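Local atomic coordinates of tryptophan--tRNA ligase (Mycoplasma pneumoniae, PDB entry 2YY5), a protein that catalyses the ATP-dependent attachment of tryptophan to tRNA(Trp), releasing AMP and diphosphate. Residues Met3-Ile11 against Asp142-Val153; Gln33-Asp44 against Leu73-Ser84. The protein carries 1 engineered substitution. One frame throughout, in Å; residues are numbered along the deposited sequence.

Interaction 1: Met3-Ile11 against Asp142-Val153; sequences MMKRALTGI and DILLYQPDIVPV. With WSA (5'-O-[(L-tryptophylamino)sulfonyl]adenosine), chain J.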
# COMPACT_ATOMS: atom_id res chain seq x y z
N MET B 3 28.19 11.88 -14.32
CA MET B 3 28.43 10.41 -14.58
C MET B 3 27.18 9.60 -14.99
O MET B 3 26.06 10.10 -15.04
CB MET B 3 29.02 9.74 -13.33
CG MET B 3 30.41 9.11 -13.47
SD MET B 3 31.74 10.31 -13.41
CE MET B 3 32.44 9.97 -11.77
N MET B 4 27.44 8.31 -15.19
CA MET B 4 26.58 7.19 -15.58
C MET B 4 25.03 7.08 -15.57
O MET B 4 24.36 7.31 -14.54
CB MET B 4 27.17 5.97 -14.89
CG MET B 4 26.53 4.66 -15.17
SD MET B 4 27.60 3.42 -14.35
CE MET B 4 28.73 3.05 -15.55
N LYS B 5 24.47 6.64 -16.70
CA LYS B 5 23.02 6.48 -16.89
C LYS B 5 22.53 5.24 -16.12
O LYS B 5 23.23 4.24 -16.08
CB LYS B 5 22.68 6.32 -18.37
CG LYS B 5 23.62 5.41 -19.16
CD LYS B 5 22.90 4.62 -20.28
CE LYS B 5 22.24 5.50 -21.36
NZ LYS B 5 21.55 4.66 -22.41
N ARG B 6 21.36 5.35 -15.53
CA ARG B 6 20.78 4.31 -14.67
C ARG B 6 19.65 3.41 -15.20
O ARG B 6 18.75 3.91 -15.88
CB ARG B 6 20.31 5.00 -13.40
CG ARG B 6 19.71 4.13 -12.32
CD ARG B 6 19.28 4.96 -11.09
NE ARG B 6 20.41 5.68 -10.50
CZ ARG B 6 20.31 6.84 -9.85
NH1 ARG B 6 21.40 7.41 -9.35
NH2 ARG B 6 19.13 7.43 -9.70
N ALA B 7 19.67 2.13 -14.81
CA ALA B 7 18.66 1.12 -15.21
C ALA B 7 18.02 0.39 -14.02
O ALA B 7 18.71 -0.06 -13.10
CB ALA B 7 19.29 0.09 -16.14
N LEU B 8 16.69 0.26 -14.03
CA LEU B 8 15.98 -0.44 -12.97
C LEU B 8 14.98 -1.43 -13.54
O LEU B 8 14.29 -1.13 -14.53
CB LEU B 8 15.21 0.55 -12.08
CG LEU B 8 14.36 -0.23 -11.06
CD1 LEU B 8 15.11 -0.30 -9.73
CD2 LEU B 8 13.02 0.42 -10.87
N THR B 9 14.90 -2.60 -12.92
CA THR B 9 13.95 -3.62 -13.36
C THR B 9 13.70 -4.60 -12.24
O THR B 9 14.56 -4.83 -11.38
CB THR B 9 14.44 -4.41 -14.63
OG1 THR B 9 13.35 -5.15 -15.17
CG2 THR B 9 15.57 -5.38 -14.29
N GLY B 10 12.49 -5.16 -12.23
CA GLY B 10 12.13 -6.11 -11.20
C GLY B 10 11.63 -7.40 -11.80
O GLY B 10 10.98 -7.41 -12.85
N ILE B 11 11.95 -8.51 -11.14
CA ILE B 11 11.52 -9.82 -11.60
C ILE B 11 10.82 -10.56 -10.47
O ILE B 11 11.34 -10.63 -9.35
CB ILE B 11 12.71 -10.68 -12.08
CG1 ILE B 11 13.43 -9.97 -13.24
CG2 ILE B 11 12.21 -12.04 -12.55
CD1 ILE B 11 14.79 -10.57 -13.56
N ASP B 142 8.16 1.44 -7.53
CA ASP B 142 9.42 0.71 -7.57
C ASP B 142 10.35 1.41 -8.56
O ASP B 142 11.55 1.51 -8.32
CB ASP B 142 9.22 -0.74 -8.03
CG ASP B 142 8.28 -1.53 -7.12
OD1 ASP B 142 8.35 -1.41 -5.87
OD2 ASP B 142 7.46 -2.30 -7.68
N ILE B 143 9.79 1.90 -9.66
CA ILE B 143 10.57 2.58 -10.68
C ILE B 143 11.07 3.92 -10.16
O ILE B 143 12.28 4.14 -10.04
CB ILE B 143 9.72 2.87 -11.94
CG1 ILE B 143 9.15 1.56 -12.50
CG2 ILE B 143 10.58 3.56 -12.98
CD1 ILE B 143 8.07 1.79 -13.54
N LEU B 144 10.13 4.81 -9.83
CA LEU B 144 10.45 6.15 -9.36
C LEU B 144 11.33 6.28 -8.12
O LEU B 144 11.91 7.34 -7.88
CB LEU B 144 9.15 6.93 -9.16
CG LEU B 144 8.53 7.59 -10.40
CD1 LEU B 144 9.41 7.38 -11.62
CD2 LEU B 144 7.15 7.03 -10.64
N LEU B 145 11.45 5.21 -7.34
CA LEU B 145 12.28 5.25 -6.14
C LEU B 145 13.76 5.39 -6.51
O LEU B 145 14.55 5.95 -5.75
CB LEU B 145 12.11 3.98 -5.32
CG LEU B 145 11.43 4.06 -3.95
CD1 LEU B 145 11.39 2.66 -3.33
CD2 LEU B 145 12.19 5.04 -3.06
N TYR B 146 14.12 4.87 -7.67
CA TYR B 146 15.50 4.91 -8.13
C TYR B 146 15.73 5.90 -9.27
O TYR B 146 16.85 6.02 -9.78
CB TYR B 146 15.94 3.50 -8.53
CG TYR B 146 15.79 2.52 -7.40
CD1 TYR B 146 16.76 2.42 -6.40
CD2 TYR B 146 14.61 1.78 -7.24
CE1 TYR B 146 16.56 1.63 -5.26
CE2 TYR B 146 14.40 0.98 -6.11
CZ TYR B 146 15.37 0.91 -5.13
OH TYR B 146 15.14 0.17 -3.99
N GLN B 147 14.67 6.62 -9.66
CA GLN B 147 14.76 7.62 -10.72
C GLN B 147 15.64 7.16 -11.88
O GLN B 147 16.51 7.89 -12.32
CB GLN B 147 15.36 8.91 -10.16
CG GLN B 147 14.45 9.68 -9.22
CD GLN B 147 13.20 10.17 -9.90
OE1 GLN B 147 12.10 9.69 -9.63
NE2 GLN B 147 13.36 11.13 -10.81
N PRO B 148 15.41 5.94 -12.39
CA PRO B 148 16.21 5.41 -13.50
C PRO B 148 15.94 6.07 -14.84
O PRO B 148 14.88 6.66 -15.05
CB PRO B 148 15.82 3.95 -13.51
CG PRO B 148 14.33 4.06 -13.28
CD PRO B 148 14.27 5.05 -12.11
N ASP B 149 16.91 5.95 -15.75
CA ASP B 149 16.77 6.49 -17.10
C ASP B 149 15.93 5.52 -17.92
O ASP B 149 15.02 5.93 -18.67
CB ASP B 149 18.14 6.65 -17.75
CG ASP B 149 18.94 7.79 -17.16
OD1 ASP B 149 20.16 7.60 -16.95
OD2 ASP B 149 18.36 8.87 -16.91
N ILE B 150 16.23 4.23 -17.80
CA ILE B 150 15.48 3.23 -18.52
C ILE B 150 14.99 2.11 -17.61
O ILE B 150 15.46 1.93 -16.48
CB ILE B 150 16.30 2.62 -19.71
CG1 ILE B 150 17.35 1.61 -19.23
CG2 ILE B 150 16.93 3.75 -20.52
CD1 ILE B 150 18.45 2.20 -18.44
N VAL B 151 14.01 1.37 -18.11
CA VAL B 151 13.43 0.26 -17.37
C VAL B 151 13.34 -0.88 -18.37
O VAL B 151 12.41 -0.95 -19.16
CB VAL B 151 12.02 0.62 -16.85
CG1 VAL B 151 11.40 -0.56 -16.13
CG2 VAL B 151 12.10 1.81 -15.92
N PRO B 152 14.34 -1.77 -18.36
CA PRO B 152 14.33 -2.90 -19.30
C PRO B 152 13.32 -3.98 -18.94
O PRO B 152 13.43 -4.63 -17.88
CB PRO B 152 15.78 -3.38 -19.28
CG PRO B 152 16.27 -2.98 -17.94
CD PRO B 152 15.67 -1.62 -17.73
N VAL B 153 12.33 -4.17 -19.82
CA VAL B 153 11.28 -5.14 -19.59
C VAL B 153 10.74 -5.76 -20.87
O VAL B 153 11.09 -5.34 -21.97
CB VAL B 153 10.08 -4.49 -18.88
CG1 VAL B 153 10.40 -4.23 -17.43
CG2 VAL B 153 9.74 -3.18 -19.57
CD2 WSA J . 8.81 -4.73 -12.37
CE3 WSA J . 9.57 -4.78 -13.53
CZ3 WSA J . 10.29 -3.67 -13.94
CH2 WSA J . 10.25 -2.50 -13.18
CZ2 WSA J . 9.49 -2.45 -12.02
CE2 WSA J . 8.77 -3.56 -11.61
N11 WSA J . 7.99 -3.80 -10.56
CD1 WSA J . 7.55 -5.05 -10.61
CG WSA J . 8.02 -5.66 -11.70
CB WSA J . 7.76 -7.10 -12.12
CA WSA J . 7.03 -7.18 -13.46
NH3 WSA J . 5.76 -6.45 -13.40
C WSA J . 6.77 -8.65 -13.79
O WSA J . 5.85 -9.25 -13.24
NS WSA J . 7.56 -9.22 -14.69
S WSA J . 7.51 -10.84 -14.53
O1S WSA J . 7.97 -11.24 -13.16
O2S WSA J . 6.11 -11.34 -14.73
O5' WSA J . 8.39 -11.36 -15.53
C5' WSA J . 9.74 -10.87 -15.58
C4' WSA J . 10.13 -10.25 -16.92
O4' WSA J . 9.94 -11.20 -17.98
C3' WSA J . 9.32 -9.00 -17.29
O3' WSA J . 10.17 -8.04 -17.92
C2' WSA J . 8.34 -9.57 -18.32
O2' WSA J . 7.92 -8.53 -19.21
C1' WSA J . 9.29 -10.50 -19.06
N9 WSA J . 8.52 -11.47 -19.88
C8 WSA J . 7.53 -12.24 -19.43
N7 WSA J . 7.10 -13.03 -20.40
C5 WSA J . 7.81 -12.76 -21.49
C4 WSA J . 8.71 -11.76 -21.16
N3 WSA J . 9.56 -11.30 -22.10
C2 WSA J . 9.54 -11.80 -23.33
N1 WSA J . 8.70 -12.75 -23.67
C6 WSA J . 7.82 -13.26 -22.79
N6 WSA J . 6.98 -14.23 -23.13
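The leucine L8 meets the end of helix 131-144 with its CD2 methyl, which packs against the backbone of D142 and I143, 3.3 Å from I143 CA; the fork of leucine suits this buried place, sending one methyl to the helix and the other to the Y146 ring. The D142 carboxylate serves the ligand: its OD2 accepts from the indole nitrogen N11 of WSA at 3.3 Å, with an N-H...O angle of 159°, while H46 and H89 also bond to it. Further along, the other branch of L8, CD1, packs 3.3 Å from CD2 of the Y146 ring. R6 reaches back to the same turn: its chain runs straight through chi1 and chi2 and bends only at chi3 (-59°), which puts NH2 2.7 Å from Y146 O, the donor standing above the carbonyl plane. P148 then turns its ring to the aliphatic part of R6 and to L8 CB. D149 N donates to R6 O as a backbone group; what aspartate adds is a carboxylate short enough for OD1 to accept from R6 N at 2.9 Å while OD2 pairs with R180. Here strand 150-152 sets in beside strand 6-11, parallel with an angle of 37° between the two, as the fourth strand does beside the first in the Rossmann fold of class I synthetases. I150 N shares R6 O, and I150 O takes L8 N at 3.2 Å; I150 CD1 meets A7 CB. V151 sets CG1 toward both L8 O and the WSA indole. P152 has no N-H to give, but its carbonyl accepts from T9 OG1 at 2.8 Å. V153 CG1 lies 3.5 Å from CZ3 of the WSA indole.

Interaction 2: Gln33-Asp44 against Leu73-Ser84; sequences QEQCQLFVFVAD and LDPQKACLFLQS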
# COMPACT_ATOMS: atom_id res chain seq x y z
N GLN B 33 24.71 -4.15 -16.87
CA GLN B 33 25.58 -3.89 -15.73
C GLN B 33 26.93 -3.36 -16.16
O GLN B 33 27.72 -2.90 -15.33
CB GLN B 33 25.77 -5.16 -14.91
CG GLN B 33 26.29 -6.32 -15.72
CD GLN B 33 26.54 -7.53 -14.86
OE1 GLN B 33 25.82 -7.76 -13.90
NE2 GLN B 33 27.55 -8.31 -15.21
N GLU B 34 27.21 -3.43 -17.46
CA GLU B 34 28.48 -2.95 -17.99
C GLU B 34 28.31 -1.52 -18.50
O GLU B 34 29.21 -0.70 -18.39
CB GLU B 34 28.95 -3.85 -19.13
CG GLU B 34 30.45 -4.11 -19.13
CD GLU B 34 30.93 -4.96 -17.95
OE1 GLU B 34 30.42 -6.09 -17.77
OE2 GLU B 34 31.82 -4.50 -17.20
N GLN B 35 27.13 -1.22 -19.05
CA GLN B 35 26.84 0.09 -19.61
C GLN B 35 26.13 1.04 -18.65
O GLN B 35 26.29 2.26 -18.74
CB GLN B 35 25.99 -0.06 -20.87
CG GLN B 35 26.74 -0.59 -22.09
CD GLN B 35 27.76 0.41 -22.62
OE1 GLN B 35 28.77 0.69 -21.97
NE2 GLN B 35 27.49 0.96 -23.80
N CYS B 36 25.34 0.50 -17.74
CA CYS B 36 24.60 1.35 -16.82
C CYS B 36 24.83 1.02 -15.36
O CYS B 36 25.46 0.02 -15.02
CB CYS B 36 23.10 1.24 -17.09
SG CYS B 36 22.58 1.22 -18.81
N GLN B 37 24.30 1.89 -14.51
CA GLN B 37 24.32 1.70 -13.07
C GLN B 37 23.03 0.89 -12.99
O GLN B 37 21.94 1.45 -13.12
CB GLN B 37 24.16 3.03 -12.34
CG GLN B 37 23.88 2.90 -10.86
CD GLN B 37 23.73 4.25 -10.17
OE1 GLN B 37 23.50 4.31 -8.97
NE2 GLN B 37 23.86 5.32 -10.93
N LEU B 38 23.16 -0.42 -12.83
CA LEU B 38 22.01 -1.31 -12.83
C LEU B 38 21.43 -1.70 -11.49
O LEU B 38 22.15 -2.05 -10.55
CB LEU B 38 22.36 -2.57 -13.64
CG LEU B 38 21.35 -3.72 -13.69
CD1 LEU B 38 20.04 -3.25 -14.33
CD2 LEU B 38 21.95 -4.89 -14.47
N PHE B 39 20.11 -1.64 -11.42
CA PHE B 39 19.36 -2.01 -10.23
C PHE B 39 18.41 -3.11 -10.64
O PHE B 39 17.68 -2.97 -11.62
CB PHE B 39 18.55 -0.82 -9.71
CG PHE B 39 19.36 0.16 -8.92
CD1 PHE B 39 19.66 -0.10 -7.59
CD2 PHE B 39 19.83 1.33 -9.51
CE1 PHE B 39 20.43 0.79 -6.85
CE2 PHE B 39 20.59 2.23 -8.78
CZ PHE B 39 20.89 1.97 -7.45
N VAL B 40 18.45 -4.21 -9.89
CA VAL B 40 17.59 -5.35 -10.15
C VAL B 40 17.06 -5.90 -8.82
O VAL B 40 17.82 -6.03 -7.85
CB VAL B 40 18.36 -6.45 -10.88
CG1 VAL B 40 17.43 -7.61 -11.23
CG2 VAL B 40 19.00 -5.88 -12.11
N PHE B 41 15.78 -6.24 -8.77
CA PHE B 41 15.23 -6.77 -7.53
C PHE B 41 14.22 -7.89 -7.74
O PHE B 41 13.60 -8.03 -8.80
CB PHE B 41 14.59 -5.65 -6.69
CG PHE B 41 13.39 -5.00 -7.34
CD1 PHE B 41 13.55 -3.96 -8.26
CD2 PHE B 41 12.11 -5.45 -7.05
CE1 PHE B 41 12.45 -3.37 -8.88
CE2 PHE B 41 10.99 -4.87 -7.66
CZ PHE B 41 11.16 -3.83 -8.58
N VAL B 42 14.07 -8.71 -6.70
CA VAL B 42 13.13 -9.81 -6.68
C VAL B 42 11.85 -9.16 -6.17
O VAL B 42 11.76 -8.80 -5.00
CB VAL B 42 13.60 -10.90 -5.70
CG1 VAL B 42 12.55 -12.01 -5.58
CG2 VAL B 42 14.94 -11.45 -6.17
N ALA B 43 10.88 -9.00 -7.05
CA ALA B 43 9.63 -8.35 -6.69
C ALA B 43 8.63 -9.22 -5.90
O ALA B 43 7.52 -9.50 -6.37
CB ALA B 43 8.98 -7.80 -7.96
N ASP B 44 9.01 -9.61 -4.69
CA ASP B 44 8.16 -10.45 -3.85
C ASP B 44 6.92 -9.77 -3.28
O ASP B 44 6.07 -10.43 -2.68
CB ASP B 44 8.98 -11.06 -2.71
CG ASP B 44 9.66 -10.00 -1.85
OD1 ASP B 44 10.01 -10.34 -0.70
OD2 ASP B 44 9.87 -8.86 -2.31
N LEU B 73 24.60 -11.95 -13.54
CA LEU B 73 24.37 -10.71 -12.82
C LEU B 73 25.44 -10.67 -11.74
O LEU B 73 25.50 -11.56 -10.87
CB LEU B 73 22.96 -10.69 -12.21
CG LEU B 73 22.52 -9.39 -11.55
CD1 LEU B 73 22.59 -8.23 -12.54
CD2 LEU B 73 21.10 -9.56 -11.03
N ASP B 74 26.29 -9.65 -11.80
CA ASP B 74 27.40 -9.51 -10.86
C ASP B 74 27.14 -8.47 -9.79
O ASP B 74 27.04 -7.28 -10.08
CB ASP B 74 28.67 -9.12 -11.63
CG ASP B 74 29.93 -9.20 -10.78
OD1 ASP B 74 29.82 -9.42 -9.56
OD2 ASP B 74 31.03 -9.05 -11.36
N PRO B 75 27.03 -8.90 -8.52
CA PRO B 75 26.78 -7.97 -7.41
C PRO B 75 27.87 -6.93 -7.21
O PRO B 75 27.72 -6.00 -6.40
CB PRO B 75 26.60 -8.91 -6.21
CG PRO B 75 27.41 -10.12 -6.58
CD PRO B 75 27.08 -10.29 -8.04
N GLN B 76 28.98 -7.06 -7.93
CA GLN B 76 30.06 -6.09 -7.83
C GLN B 76 29.87 -5.02 -8.91
O GLN B 76 30.35 -3.90 -8.77
CB GLN B 76 31.43 -6.75 -8.02
CG GLN B 76 31.91 -7.59 -6.84
CD GLN B 76 33.39 -7.93 -6.97
OE1 GLN B 76 34.26 -7.08 -6.77
NE2 GLN B 76 33.68 -9.18 -7.32
N LYS B 77 29.17 -5.38 -9.97
CA LYS B 77 28.91 -4.47 -11.08
C LYS B 77 27.48 -3.92 -11.01
O LYS B 77 27.21 -2.84 -11.54
CB LYS B 77 29.12 -5.20 -12.41
CG LYS B 77 30.53 -5.71 -12.62
CD LYS B 77 30.62 -6.65 -13.82
CE LYS B 77 32.02 -7.24 -13.98
NZ LYS B 77 32.04 -8.36 -14.97
N ALA B 78 26.59 -4.66 -10.36
CA ALA B 78 25.19 -4.26 -10.24
C ALA B 78 24.67 -4.35 -8.81
O ALA B 78 25.40 -4.73 -7.90
CB ALA B 78 24.34 -5.14 -11.16
N CYS B 79 23.40 -4.00 -8.63
CA CYS B 79 22.74 -4.04 -7.33
C CYS B 79 21.54 -4.98 -7.40
O CYS B 79 20.58 -4.70 -8.12
CB CYS B 79 22.25 -2.65 -6.93
SG CYS B 79 21.28 -2.66 -5.41
N LEU B 80 21.60 -6.09 -6.67
CA LEU B 80 20.52 -7.07 -6.66
C LEU B 80 19.92 -7.16 -5.26
O LEU B 80 20.60 -7.55 -4.31
CB LEU B 80 21.06 -8.43 -7.10
CG LEU B 80 20.17 -9.67 -6.96
CD1 LEU B 80 18.90 -9.53 -7.81
CD2 LEU B 80 20.98 -10.90 -7.40
N PHE B 81 18.65 -6.80 -5.12
CA PHE B 81 18.02 -6.82 -3.81
C PHE B 81 16.63 -7.46 -3.77
O PHE B 81 16.07 -7.79 -4.81
CB PHE B 81 17.94 -5.39 -3.26
CG PHE B 81 17.04 -4.47 -4.04
CD1 PHE B 81 15.79 -4.11 -3.54
CD2 PHE B 81 17.47 -3.90 -5.24
CE1 PHE B 81 14.99 -3.18 -4.21
CE2 PHE B 81 16.68 -2.97 -5.92
CZ PHE B 81 15.43 -2.60 -5.40
N LEU B 82 16.09 -7.63 -2.56
CA LEU B 82 14.76 -8.20 -2.39
C LEU B 82 13.82 -7.07 -2.01
O LEU B 82 13.96 -6.47 -0.95
CB LEU B 82 14.76 -9.26 -1.28
CG LEU B 82 13.40 -9.92 -1.07
CD1 LEU B 82 13.11 -10.80 -2.27
CD2 LEU B 82 13.37 -10.76 0.21
N GLN B 83 12.86 -6.79 -2.89
CA GLN B 83 11.89 -5.72 -2.70
C GLN B 83 11.37 -5.56 -1.27
O GLN B 83 11.35 -4.46 -0.72
CB GLN B 83 10.71 -5.94 -3.67
CG GLN B 83 9.63 -4.86 -3.63
CD GLN B 83 8.52 -5.13 -4.62
OE1 GLN B 83 8.25 -6.27 -4.97
NE2 GLN B 83 7.85 -4.07 -5.06
N SER B 84 10.95 -6.66 -0.66
CA SER B 84 10.42 -6.60 0.70
C SER B 84 11.44 -6.17 1.76
O SER B 84 11.05 -5.82 2.87
CB SER B 84 9.82 -7.97 1.09
OG SER B 84 10.82 -8.97 1.23
O HOH W 1 25.42 -1.82 -13.02
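The F41 and F81 side chains run alongside each other in the same direction, both with CG between the backbone N and the carbonyl carbon (chi1 65° and 66°). F41 CB thereby sits over the centre of the F81 ring, 3.3 Å from its centroid, a CH-pi contact. On the same face C79 turns SG anti to its N, beside F39 CD1 at 3.7 Å; helix 311-340 covers this layer. V40, L80, V42 and L82 fill the other face, where L82 CD1 meets V42 CB at 3.5 Å. Leucine and valine suit it, being apolar enough for a buried side: helix 54-71 packs on V42 and L80, and L82 meets G343 of the second subunit. At the C-terminal end D44 uses both oxygens, each by its syn lone pair: OD1 takes S84 OG and OD2 takes S84 N at 3.0 Å. S84 OG is also bonded to G343 of the second subunit. At the other end Q33, its chain extended beyond CG, gives its amide OE1 to D74 N at 2.9 Å, nearly straight (175°) and in the carbonyl plane. Between these ends the backbones bond as parallel strands, V40 N to C79 O at 2.8 Å among them. With helix 54-71 connecting them, strands 37-42 and 78-82 form a beta-alpha-beta crossover, the building unit of the Rossmann fold.

In the fold
Interactions 1 and 2 lie about 10 Å apart between centres and meet at strand 6-11, which pairs with strand 37-42 along one edge and is joined by a single bridge to strand 150-152 along the other, consistent with the Rossmann strand order. Interaction 2 is nested within the chain loop that interaction 1 closes. Backbone pairs join them: A7 O and F39 N are 2.7 Å apart, I11 O and A43 N 2.9 Å, both probable hydrogen bonds. Y146 of interaction 1 packs its ring against F39 and F81 of interaction 2. At the tryptophan end of the WSA pocket, Q83 NE2 makes a weak hydrogen bond to D142 OD1, which may add to the hold of H46 and H89 on the carboxylate, and F41 comes to about 4 Å from the ligand, nearest atoms.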